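PDB 3FDI: cytidylate kinase-like family protein from Eubacterium ventriosum, which is of unknown function but probably binds nucleotides and transfers phosphate, as expected of a P-loop protein related to cytidylate kinases. Local coordinates for residues Y35-D46 against R85-K93; V104-L112 against Y159-K167. All coordinates share one frame; numbering follows the deposited sequence.

Contact 1: residues Y35-D46 against R85-K93; sequences YSKELLDEVAKD and RQFNFIRKK
Phe-89 drives the edge of its ring into the face of Tyr-35, a T-shaped pair with centroids 5.4 Å apart and planes at 88°. Tyr-35 closes the short edge strand 34-35, while Phe-89 belongs to helix 81-95. Its CG lies anti to the backbone N (chi1 177°), which sends the ring across to the other helix. There it also meets Leu-40 and Val-43, with Val-43 CG1 3.8 Å from Phe-89 CE1. About one turn before Phe-89 on its helix, Gln-86 brings its CA 3.9 Å from Ala-44 CB. Here the backbones come nearest, Ala-44 CA to Gln-86 CA 5.3 Å, and the side chain between them is a small one. The two helix segments run at 99° to each other, their axes 9.9 Å apart. Leu-40 CD1 reaches Ile-90 CD1 at 3.7 Å.

The polar margin is thinner. Gln-86 extends its chain past Leu-40 CB, and its NE2 gives a weak, bent bond to Asp-41 OD1 (3.2 Å). Lys-37 NZ and Asp-41 OD2 form a salt bridge with a weak hydrogen bond, within the same helix. The joint is thus mainly apolar. Gln-86 is turned chiefly to Arg-106 through OE1 and holds Asp-41 only weakly.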
loop_
_atom_site.group_PDB
_atom_site.type_symbol
_atom_site.label_atom_id
_atom_site.label_comp_id
_atom_site.label_asym_id
_atom_site.label_seq_id
_atom_site.Cartn_x
_atom_site.Cartn_y
_atom_site.Cartn_z
ATOM N N TYR B 35 -9.813 -26.009 12.475
ATOM C CA TYR B 35 -10.960 -25.147 12.138
ATOM C C TYR B 35 -10.668 -24.344 10.881
ATOM O O TYR B 35 -9.573 -23.824 10.693
ATOM C CB TYR B 35 -11.310 -24.120 13.239
ATOM C CG TYR B 35 -11.641 -24.741 14.559
ATOM C CD1 TYR B 35 -12.563 -25.749 14.651
ATOM C CD2 TYR B 35 -10.995 -24.352 15.716
ATOM C CE1 TYR B 35 -12.827 -26.337 15.856
ATOM C CE2 TYR B 35 -11.264 -24.930 16.928
ATOM C CZ TYR B 35 -12.162 -25.912 16.994
ATOM O OH TYR B 35 -12.445 -26.482 18.212
ATOM N N SER B 36 -11.699 -24.204 10.063
ATOM C CA SER B 36 -11.658 -23.515 8.778
ATOM C C SER B 36 -12.934 -22.706 8.671
ATOM O O SER B 36 -13.932 -22.969 9.401
ATOM C CB SER B 36 -11.742 -24.543 7.649
ATOM O OG SER B 36 -13.011 -25.225 7.747
ATOM N N LYS B 37 -12.926 -21.788 7.703
ATOM C CA LYS B 37 -14.131 -21.084 7.263
ATOM C C LYS B 37 -15.362 -22.065 7.115
ATOM O O LYS B 37 -16.458 -21.793 7.590
ATOM C CB LYS B 37 -13.859 -20.295 5.959
ATOM C CG LYS B 37 -14.952 -19.255 5.649
ATOM C CD LYS B 37 -14.896 -18.739 4.204
ATOM C CE LYS B 37 -15.879 -17.630 4.009
ATOM N NZ LYS B 37 -17.259 -18.134 3.913
ATOM N N GLU B 38 -15.153 -23.215 6.500
ATOM C CA GLU B 38 -16.237 -24.173 6.314
ATOM C C GLU B 38 -16.895 -24.592 7.644
ATOM O O GLU B 38 -18.123 -24.637 7.789
ATOM C CB GLU B 38 -15.685 -25.407 5.612
ATOM C CG GLU B 38 -16.710 -26.566 5.519
ATOM C CD GLU B 38 -16.074 -27.908 5.248
ATOM O OE1 GLU B 38 -14.892 -27.940 4.873
ATOM O OE2 GLU B 38 -16.792 -28.929 5.397
ATOM N N LEU B 39 -16.056 -24.920 8.607
ATOM C CA LEU B 39 -16.530 -25.414 9.869
ATOM C C LEU B 39 -17.189 -24.279 10.626
ATOM O O LEU B 39 -18.244 -24.456 11.214
ATOM C CB LEU B 39 -15.341 -25.962 10.623
ATOM C CG LEU B 39 -15.602 -26.737 11.884
ATOM C CD1 LEU B 39 -14.427 -27.742 12.089
ATOM C CD2 LEU B 39 -15.763 -25.748 13.043
ATOM N N LEU B 40 -16.542 -23.109 10.612
ATOM C CA LEU B 40 -17.091 -21.917 11.266
ATOM C C LEU B 40 -18.393 -21.486 10.623
ATOM O O LEU B 40 -19.276 -21.002 11.307
ATOM C CB LEU B 40 -16.065 -20.763 11.295
ATOM C CG LEU B 40 -14.968 -20.879 12.379
ATOM C CD1 LEU B 40 -13.971 -19.747 12.353
ATOM C CD2 LEU B 40 -15.646 -20.951 13.751
ATOM N N ASP B 41 -18.546 -21.697 9.324
ATOM C CA ASP B 41 -19.836 -21.484 8.712
ATOM C C ASP B 41 -20.934 -22.253 9.399
ATOM O O ASP B 41 -22.030 -21.709 9.598
ATOM C CB ASP B 41 -19.798 -21.781 7.220
ATOM C CG ASP B 41 -19.083 -20.667 6.438
ATOM O OD1 ASP B 41 -18.931 -19.558 6.984
ATOM O OD2 ASP B 41 -18.649 -20.902 5.292
ATOM N N GLU B 42 -20.636 -23.486 9.812
ATOM C CA GLU B 42 -21.593 -24.274 10.604
ATOM C C GLU B 42 -21.699 -23.865 12.078
ATOM O O GLU B 42 -22.748 -23.387 12.509
ATOM C CB GLU B 42 -21.280 -25.781 10.494
ATOM C CG GLU B 42 -21.630 -26.372 9.147
ATOM C CD GLU B 42 -23.049 -26.003 8.725
ATOM O OE1 GLU B 42 -23.986 -26.243 9.506
ATOM O OE2 GLU B 42 -23.238 -25.453 7.627
ATOM N N VAL B 43 -20.614 -24.049 12.834
ATOM C CA VAL B 43 -20.659 -24.022 14.313
ATOM C C VAL B 43 -20.786 -22.625 14.911
ATOM O O VAL B 43 -21.018 -22.487 16.116
ATOM C CB VAL B 43 -19.388 -24.647 14.997
ATOM C CG1 VAL B 43 -19.774 -25.332 16.376
ATOM C CG2 VAL B 43 -18.651 -25.642 14.090
ATOM N N ALA B 44 -20.604 -21.595 14.088
ATOM C CA ALA B 44 -20.627 -20.228 14.559
ATOM C C ALA B 44 -21.881 -19.490 14.072
ATOM O O ALA B 44 -21.962 -18.283 14.231
ATOM C CB ALA B 44 -19.321 -19.498 14.120
ATOM N N LYS B 45 -22.844 -20.213 13.503
ATOM C CA LYS B 45 -24.131 -19.665 13.038
ATOM C C LYS B 45 -25.284 -19.696 14.112
ATOM O O LYS B 45 -26.477 -19.835 13.795
ATOM C CB LYS B 45 -24.519 -20.452 11.785
ATOM C CG LYS B 45 -25.780 -20.000 11.059
ATOM C CD LYS B 45 -26.342 -21.127 10.221
ATOM C CE LYS B 45 -25.396 -21.493 9.106
ATOM N NZ LYS B 45 -26.075 -22.147 7.988
ATOM N N ASP B 46 -24.918 -19.571 15.382
ATOM C CA ASP B 46 -25.869 -19.235 16.441
ATOM C C ASP B 46 -25.125 -18.779 17.702
ATOM O O ASP B 46 -24.066 -18.151 17.614
ATOM C CB ASP B 46 -26.784 -20.403 16.763
ATOM C CG ASP B 46 -27.978 -19.984 17.595
ATOM O OD1 ASP B 46 -27.844 -18.958 18.310
ATOM O OD2 ASP B 46 -29.033 -20.666 17.529
ATOM N N ARG B 85 -19.619 -13.417 14.878
ATOM C CA ARG B 85 -19.903 -14.671 15.520
ATOM C C ARG B 85 -18.716 -15.593 15.388
ATOM O O ARG B 85 -18.394 -16.319 16.329
ATOM C CB ARG B 85 -21.149 -15.311 14.931
ATOM C CG ARG B 85 -22.373 -14.439 14.988
ATOM C CD ARG B 85 -23.638 -15.205 14.633
ATOM N NE ARG B 85 -24.830 -14.432 14.977
ATOM C CZ ARG B 85 -25.978 -14.941 15.454
ATOM N NH1 ARG B 85 -26.110 -16.241 15.684
ATOM N NH2 ARG B 85 -27.009 -14.139 15.741
ATOM N N GLN B 86 -18.053 -15.544 14.236
ATOM C CA GLN B 86 -16.936 -16.396 14.019
ATOM C C GLN B 86 -15.768 -15.930 14.852
ATOM O O GLN B 86 -15.000 -16.746 15.357
ATOM C CB GLN B 86 -16.550 -16.394 12.566
ATOM C CG GLN B 86 -17.671 -16.802 11.676
ATOM C CD GLN B 86 -17.230 -17.138 10.293
ATOM O OE1 GLN B 86 -16.333 -16.525 9.747
ATOM N NE2 GLN B 86 -17.896 -18.106 9.697
ATOM N N PHE B 87 -15.582 -14.609 14.950
ATOM C CA PHE B 87 -14.486 -14.053 15.762
ATOM C C PHE B 87 -14.713 -14.472 17.202
ATOM O O PHE B 87 -13.813 -14.980 17.865
ATOM C CB PHE B 87 -14.418 -12.522 15.714
ATOM C CG PHE B 87 -14.097 -11.948 14.371
ATOM C CD1 PHE B 87 -13.396 -12.679 13.405
ATOM C CD2 PHE B 87 -14.464 -10.650 14.078
ATOM C CE1 PHE B 87 -13.111 -12.138 12.173
ATOM C CE2 PHE B 87 -14.190 -10.107 12.852
ATOM C CZ PHE B 87 -13.486 -10.851 11.894
ATOM N N ASN B 88 -15.948 -14.321 17.642
ATOM C CA ASN B 88 -16.250 -14.656 18.997
ATOM C C ASN B 88 -16.092 -16.159 19.315
ATOM O O ASN B 88 -15.584 -16.497 20.406
ATOM C CB ASN B 88 -17.601 -14.157 19.357
ATOM C CG ASN B 88 -17.787 -14.084 20.836
ATOM O OD1 ASN B 88 -16.847 -13.736 21.586
ATOM N ND2 ASN B 88 -18.981 -14.454 21.291
ATOM N N PHE B 89 -16.491 -17.043 18.379
ATOM C CA PHE B 89 -16.208 -18.486 18.488
ATOM C C PHE B 89 -14.747 -18.718 18.749
ATOM O O PHE B 89 -14.385 -19.472 19.621
ATOM C CB PHE B 89 -16.637 -19.259 17.224
ATOM C CG PHE B 89 -16.317 -20.747 17.247
ATOM C CD1 PHE B 89 -17.269 -21.673 17.627
ATOM C CD2 PHE B 89 -15.095 -21.206 16.825
ATOM C CE1 PHE B 89 -16.968 -23.053 17.647
ATOM C CE2 PHE B 89 -14.790 -22.554 16.835
ATOM C CZ PHE B 89 -15.709 -23.469 17.252
ATOM N N ILE B 90 -13.909 -18.077 17.960
ATOM C CA ILE B 90 -12.488 -18.270 17.999
ATOM C C ILE B 90 -11.905 -17.766 19.291
ATOM O O ILE B 90 -11.051 -18.417 19.880
ATOM C CB ILE B 90 -11.854 -17.550 16.820
ATOM C CG1 ILE B 90 -12.184 -18.334 15.540
ATOM C CG2 ILE B 90 -10.354 -17.464 16.946
ATOM C CD1 ILE B 90 -11.596 -17.708 14.241
ATOM N N ARG B 91 -12.391 -16.601 19.716
ATOM C CA ARG B 91 -11.943 -15.965 20.930
ATOM C C ARG B 91 -12.347 -16.806 22.158
ATOM O O ARG B 91 -11.543 -17.021 23.044
ATOM C CB ARG B 91 -12.538 -14.553 20.996
ATOM C CG ARG B 91 -12.071 -13.677 22.173
ATOM C CD ARG B 91 -13.067 -12.537 22.505
ATOM N NE ARG B 91 -14.364 -13.088 22.891
ATOM C CZ ARG B 91 -14.697 -13.528 24.104
ATOM N NH1 ARG B 91 -13.846 -13.484 25.138
ATOM N NH2 ARG B 91 -15.893 -14.057 24.276
ATOM N N LYS B 92 -13.585 -17.272 22.200
ATOM C CA LYS B 92 -14.056 -18.104 23.309
ATOM C C LYS B 92 -13.302 -19.415 23.392
ATOM O O LYS B 92 -12.894 -19.807 24.472
ATOM C CB LYS B 92 -15.560 -18.403 23.203
ATOM C CG LYS B 92 -16.442 -17.263 23.667
ATOM C CD LYS B 92 -17.947 -17.634 23.601
ATOM C CE LYS B 92 -18.855 -16.455 24.034
ATOM N NZ LYS B 92 -20.296 -16.820 24.286
ATOM N N LYS B 93 -13.151 -20.101 22.262
ATOM C CA LYS B 93 -12.437 -21.362 22.257
ATOM C C LYS B 93 -10.994 -21.143 22.721
ATOM O O LYS B 93 -10.471 -21.939 23.513
ATOM C CB LYS B 93 -12.472 -22.042 20.885
ATOM C CG LYS B 93 -13.829 -22.595 20.466
ATOM C CD LYS B 93 -14.340 -23.689 21.415
ATOM C CE LYS B 93 -15.292 -24.638 20.704
ATOM N NZ LYS B 93 -15.986 -25.630 21.580
#

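Contact 2: residues V104-L112 against Y159-K167; sequences VGRCAEEIL and YHNFYCESK. With SO4 (sulfate ion), chain F.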
loop_
_atom_site.group_PDB
_atom_site.type_symbol
_atom_site.label_atom_id
_atom_site.label_comp_id
_atom_site.label_asym_id
_atom_site.label_seq_id
_atom_site.Cartn_x
_atom_site.Cartn_y
_atom_site.Cartn_z
ATOM N N VAL B 104 -7.311 -21.708 10.146
ATOM C CA VAL B 104 -6.873 -21.138 8.893
ATOM C C VAL B 104 -7.687 -19.882 8.654
ATOM O O VAL B 104 -8.923 -19.910 8.746
ATOM C CB VAL B 104 -7.122 -22.127 7.748
ATOM C CG1 VAL B 104 -6.844 -21.462 6.403
ATOM C CG2 VAL B 104 -6.246 -23.401 7.942
ATOM N N GLY B 105 -7.012 -18.783 8.353
ATOM C CA GLY B 105 -7.676 -17.586 7.937
ATOM C C GLY B 105 -8.464 -16.989 9.064
ATOM O O GLY B 105 -8.061 -17.110 10.234
ATOM N N ARG B 106 -9.571 -16.329 8.704
ATOM C CA ARG B 106 -10.534 -15.785 9.661
ATOM C C ARG B 106 -9.977 -14.733 10.632
ATOM O O ARG B 106 -10.494 -14.548 11.741
ATOM C CB ARG B 106 -11.186 -16.939 10.441
ATOM C CG ARG B 106 -11.903 -18.022 9.547
ATOM C CD ARG B 106 -13.239 -17.512 8.977
ATOM N NE ARG B 106 -13.060 -16.834 7.721
ATOM C CZ ARG B 106 -14.005 -16.180 7.047
ATOM N NH1 ARG B 106 -15.250 -16.101 7.512
ATOM N NH2 ARG B 106 -13.700 -15.601 5.883
ATOM N N CYS B 107 -8.937 -14.027 10.214
ATOM C CA CYS B 107 -8.294 -13.005 11.000
ATOM C C CYS B 107 -7.776 -13.541 12.320
ATOM O O CYS B 107 -7.638 -12.782 13.281
ATOM C CB CYS B 107 -9.262 -11.855 11.242
ATOM S SG CYS B 107 -9.847 -11.128 9.672
ATOM N N ALA B 108 -7.483 -14.837 12.389
ATOM C CA ALA B 108 -7.257 -15.422 13.713
ATOM C C ALA B 108 -6.026 -14.839 14.403
ATOM O O ALA B 108 -6.055 -14.665 15.615
ATOM C CB ALA B 108 -7.226 -16.942 13.680
ATOM N N GLU B 109 -4.949 -14.531 13.667
ATOM C CA GLU B 109 -3.753 -13.992 14.309
ATOM C C GLU B 109 -4.061 -12.633 14.960
ATOM O O GLU B 109 -3.495 -12.317 16.006
ATOM C CB GLU B 109 -2.554 -13.887 13.356
ATOM C CG GLU B 109 -2.436 -12.619 12.520
ATOM C CD GLU B 109 -3.589 -12.373 11.576
ATOM O OE1 GLU B 109 -4.446 -13.302 11.249
ATOM O OE2 GLU B 109 -3.685 -11.190 11.161
ATOM N N GLU B 110 -4.986 -11.869 14.378
ATOM C CA GLU B 110 -5.396 -10.588 14.955
ATOM C C GLU B 110 -6.290 -10.771 16.173
ATOM O O GLU B 110 -6.035 -10.145 17.225
ATOM C CB GLU B 110 -6.089 -9.712 13.927
ATOM C CG GLU B 110 -6.536 -8.357 14.425
ATOM C CD GLU B 110 -5.390 -7.425 14.892
ATOM O OE1 GLU B 110 -4.209 -7.616 14.486
ATOM O OE2 GLU B 110 -5.693 -6.491 15.678
ATOM N N ILE B 111 -7.332 -11.604 16.026
ATOM C CA ILE B 111 -8.246 -11.936 17.133
ATOM C C ILE B 111 -7.536 -12.472 18.418
ATOM O O ILE B 111 -7.938 -12.125 19.543
ATOM C CB ILE B 111 -9.264 -12.995 16.711
ATOM C CG1 ILE B 111 -10.196 -12.437 15.633
ATOM C CG2 ILE B 111 -10.080 -13.513 17.923
ATOM C CD1 ILE B 111 -11.128 -13.476 15.153
ATOM N N LEU B 112 -6.497 -13.282 18.228
ATOM C CA LEU B 112 -5.822 -13.962 19.298
ATOM C C LEU B 112 -4.465 -13.355 19.600
ATOM O O LEU B 112 -3.586 -13.999 20.180
ATOM C CB LEU B 112 -5.692 -15.422 18.922
ATOM C CG LEU B 112 -7.012 -16.176 18.781
ATOM C CD1 LEU B 112 -6.752 -17.587 18.364
ATOM C CD2 LEU B 112 -7.879 -16.099 20.091
ATOM N N TYR B 159 -10.689 -9.277 2.759
ATOM C CA TYR B 159 -11.351 -9.683 3.994
ATOM C C TYR B 159 -10.470 -9.306 5.211
ATOM O O TYR B 159 -10.914 -8.628 6.131
ATOM C CB TYR B 159 -11.682 -11.180 3.937
ATOM C CG TYR B 159 -12.020 -11.819 5.292
ATOM C CD1 TYR B 159 -13.296 -11.621 5.923
ATOM C CD2 TYR B 159 -11.080 -12.602 5.940
ATOM C CE1 TYR B 159 -13.597 -12.196 7.162
ATOM C CE2 TYR B 159 -11.375 -13.200 7.148
ATOM C CZ TYR B 159 -12.627 -12.997 7.749
ATOM O OH TYR B 159 -12.809 -13.573 8.963
ATOM N N HIS B 160 -9.207 -9.717 5.161
ATOM C CA HIS B 160 -8.255 -9.471 6.233
ATOM C C HIS B 160 -8.009 -7.991 6.504
ATOM O O HIS B 160 -7.965 -7.584 7.670
ATOM C CB HIS B 160 -6.911 -10.129 5.937
ATOM C CG HIS B 160 -5.938 -10.046 7.078
ATOM N ND1 HIS B 160 -5.129 -8.952 7.288
ATOM C CD2 HIS B 160 -5.632 -10.931 8.063
ATOM C CE1 HIS B 160 -4.399 -9.150 8.372
ATOM N NE2 HIS B 160 -4.657 -10.355 8.838
ATOM N N ASN B 161 -7.780 -7.203 5.448
ATOM C CA ASN B 161 -7.383 -5.782 5.654
ATOM C C ASN B 161 -8.586 -4.922 5.966
ATOM O O ASN B 161 -8.474 -3.770 6.416
ATOM C CB ASN B 161 -6.579 -5.212 4.461
ATOM C CG ASN B 161 -5.218 -5.947 4.235
ATOM O OD1 ASN B 161 -4.777 -6.784 5.060
ATOM N ND2 ASN B 161 -4.562 -5.637 3.097
ATOM N N PHE B 162 -9.773 -5.455 5.715
ATOM C CA PHE B 162 -10.939 -4.751 6.153
ATOM C C PHE B 162 -11.042 -4.843 7.674
ATOM O O PHE B 162 -11.264 -3.821 8.313
ATOM C CB PHE B 162 -12.214 -5.293 5.544
ATOM C CG PHE B 162 -13.456 -4.527 5.990
ATOM C CD1 PHE B 162 -13.651 -3.214 5.584
ATOM C CD2 PHE B 162 -14.373 -5.096 6.849
ATOM C CE1 PHE B 162 -14.776 -2.510 5.974
ATOM C CE2 PHE B 162 -15.513 -4.391 7.263
ATOM C CZ PHE B 162 -15.727 -3.107 6.818
ATOM N N TYR B 163 -10.906 -6.041 8.250
ATOM C CA TYR B 163 -11.124 -6.188 9.696
ATOM C C TYR B 163 -9.913 -5.892 10.565
ATOM O O TYR B 163 -10.073 -5.564 11.746
ATOM C CB TYR B 163 -11.662 -7.549 10.061
ATOM C CG TYR B 163 -13.048 -7.768 9.584
ATOM C CD1 TYR B 163 -14.130 -7.184 10.236
ATOM C CD2 TYR B 163 -13.303 -8.570 8.477
ATOM C CE1 TYR B 163 -15.424 -7.403 9.798
ATOM C CE2 TYR B 163 -14.580 -8.776 8.025
ATOM C CZ TYR B 163 -15.624 -8.204 8.693
ATOM O OH TYR B 163 -16.876 -8.425 8.219
ATOM N N CYS B 164 -8.724 -5.953 10.000
ATOM C CA CYS B 164 -7.505 -5.738 10.749
ATOM C C CYS B 164 -6.826 -4.492 10.261
ATOM O O CYS B 164 -7.102 -4.020 9.138
ATOM C CB CYS B 164 -6.552 -6.905 10.521
ATOM S SG CYS B 164 -7.269 -8.574 10.673
ATOM N N GLU B 165 -5.928 -3.967 11.083
ATOM C CA GLU B 165 -5.067 -2.838 10.709
ATOM C C GLU B 165 -3.719 -3.330 10.187
ATOM O O GLU B 165 -3.090 -2.684 9.391
ATOM C CB GLU B 165 -4.826 -1.952 11.926
ATOM C CG GLU B 165 -6.116 -1.227 12.455
ATOM C CD GLU B 165 -5.843 -0.421 13.737
ATOM O OE1 GLU B 165 -4.804 -0.711 14.384
ATOM O OE2 GLU B 165 -6.633 0.502 14.095
ATOM N N SER B 166 -3.283 -4.489 10.618
ATOM C CA SER B 166 -2.100 -5.134 10.020
ATOM C C SER B 166 -2.425 -5.622 8.576
ATOM O O SER B 166 -3.590 -5.742 8.177
ATOM C CB SER B 166 -1.713 -6.344 10.869
ATOM O OG SER B 166 -2.832 -7.237 10.784
ATOM N N LYS B 167 -1.380 -5.924 7.818
ATOM C CA LYS B 167 -1.529 -6.174 6.380
ATOM C C LYS B 167 -1.347 -7.642 6.039
ATOM O O LYS B 167 -0.355 -8.281 6.425
ATOM C CB LYS B 167 -0.498 -5.337 5.596
ATOM C CG LYS B 167 -0.689 -3.820 5.749
ATOM C CD LYS B 167 -1.977 -3.317 5.132
ATOM C CE LYS B 167 -2.321 -1.871 5.519
ATOM N NZ LYS B 167 -3.757 -1.567 5.080
HETATM S S SO4 F . -10.691 -17.436 4.887
HETATM O O1 SO4 F . -11.019 -17.352 6.302
HETATM O O2 SO4 F . -9.453 -16.661 4.746
HETATM O O3 SO4 F . -10.549 -18.819 4.466
HETATM O O4 SO4 F . -11.821 -16.855 4.120
#
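Arg-106 lies flat on the ring of Tyr-159, guanidinium and ring planes 7° apart and centres 4.2 Å apart. NH2 sits over one ring face, offset toward the rim, and the Tyr-159 OH lies over the centre of the guanidinium. Bends at chi2 and chi3 fold the arginine chain back onto the sulfate. The edge of the guanidinium faces that ion. Arg-106 NH2 bonds to O4 (2.9 Å), and the backbone N of Arg-106 gives to O1. NE also points at O1, at a modelled distance too short to be taken literally. Stacking and ion binding thus use different sides of one flat group. With Tyr-159 exchanged for alanine, one guanidinium face is likely to lose its stacking partner, and the arginine would be freer to swing off the sulfate.

Cys-107 SG comes obliquely to the same tyrosine, 3.6 Å from Tyr-159 CE2. It also meets Cys-164 SG at 3.8 Å, a contact without a disulfide. Cys-164 SG in turn lies over the centre of the His-160 ring.

The side chains of Glu-109 and His-160 run toward each other. His-160 NE2 donates to Glu-109 OE2 at 2.7 Å, nearly straight (165°). NE2 comes on the syn side of OE2, tilted from the carboxylate plane, and the bond lies near the imidazole plane. His-160 ND1 gives to Asn-161 OD1, so bonds at both nitrogens fix the ring's rotation. Glu-110 lays its CB 3.6 Å from Cys-164 SG.

Lys-154 of the second subunit bonds to the backbone oxygens of Asn-161, Phe-162 and Cys-164. The contact joins the turn after strand 101-104 and the short helix 108-111 to the C-terminal end of helix 142-163. Helix 81-95 packs on it through Phe-87, and helix 60-66 through Pro-61. Ala-108 and Leu-112 touch strand 8-13.

Contact 1 and contact 2 lie side by side, their centres about 14 Å apart, and Arg-106 joins them. Its NH1 is 2.5 Å from Gln-86 OE1, a probable hydrogen bond, and its CZ is 3.5 Å from Lys-37 CG. The neighbouring strands add a second link, where Val-104 N is 3.1 Å from Tyr-35 O. Phe-87 of contact 1 packs against Ile-111 of contact 2. Arg-13 also bonds to the sulfate, and the side chain of Lys-37 comes within about 4 Å of the same sulfate. The ion is probably from the crystallisation liquor, yet it may mark a phosphate-binding pocket consistent with the P-loop family.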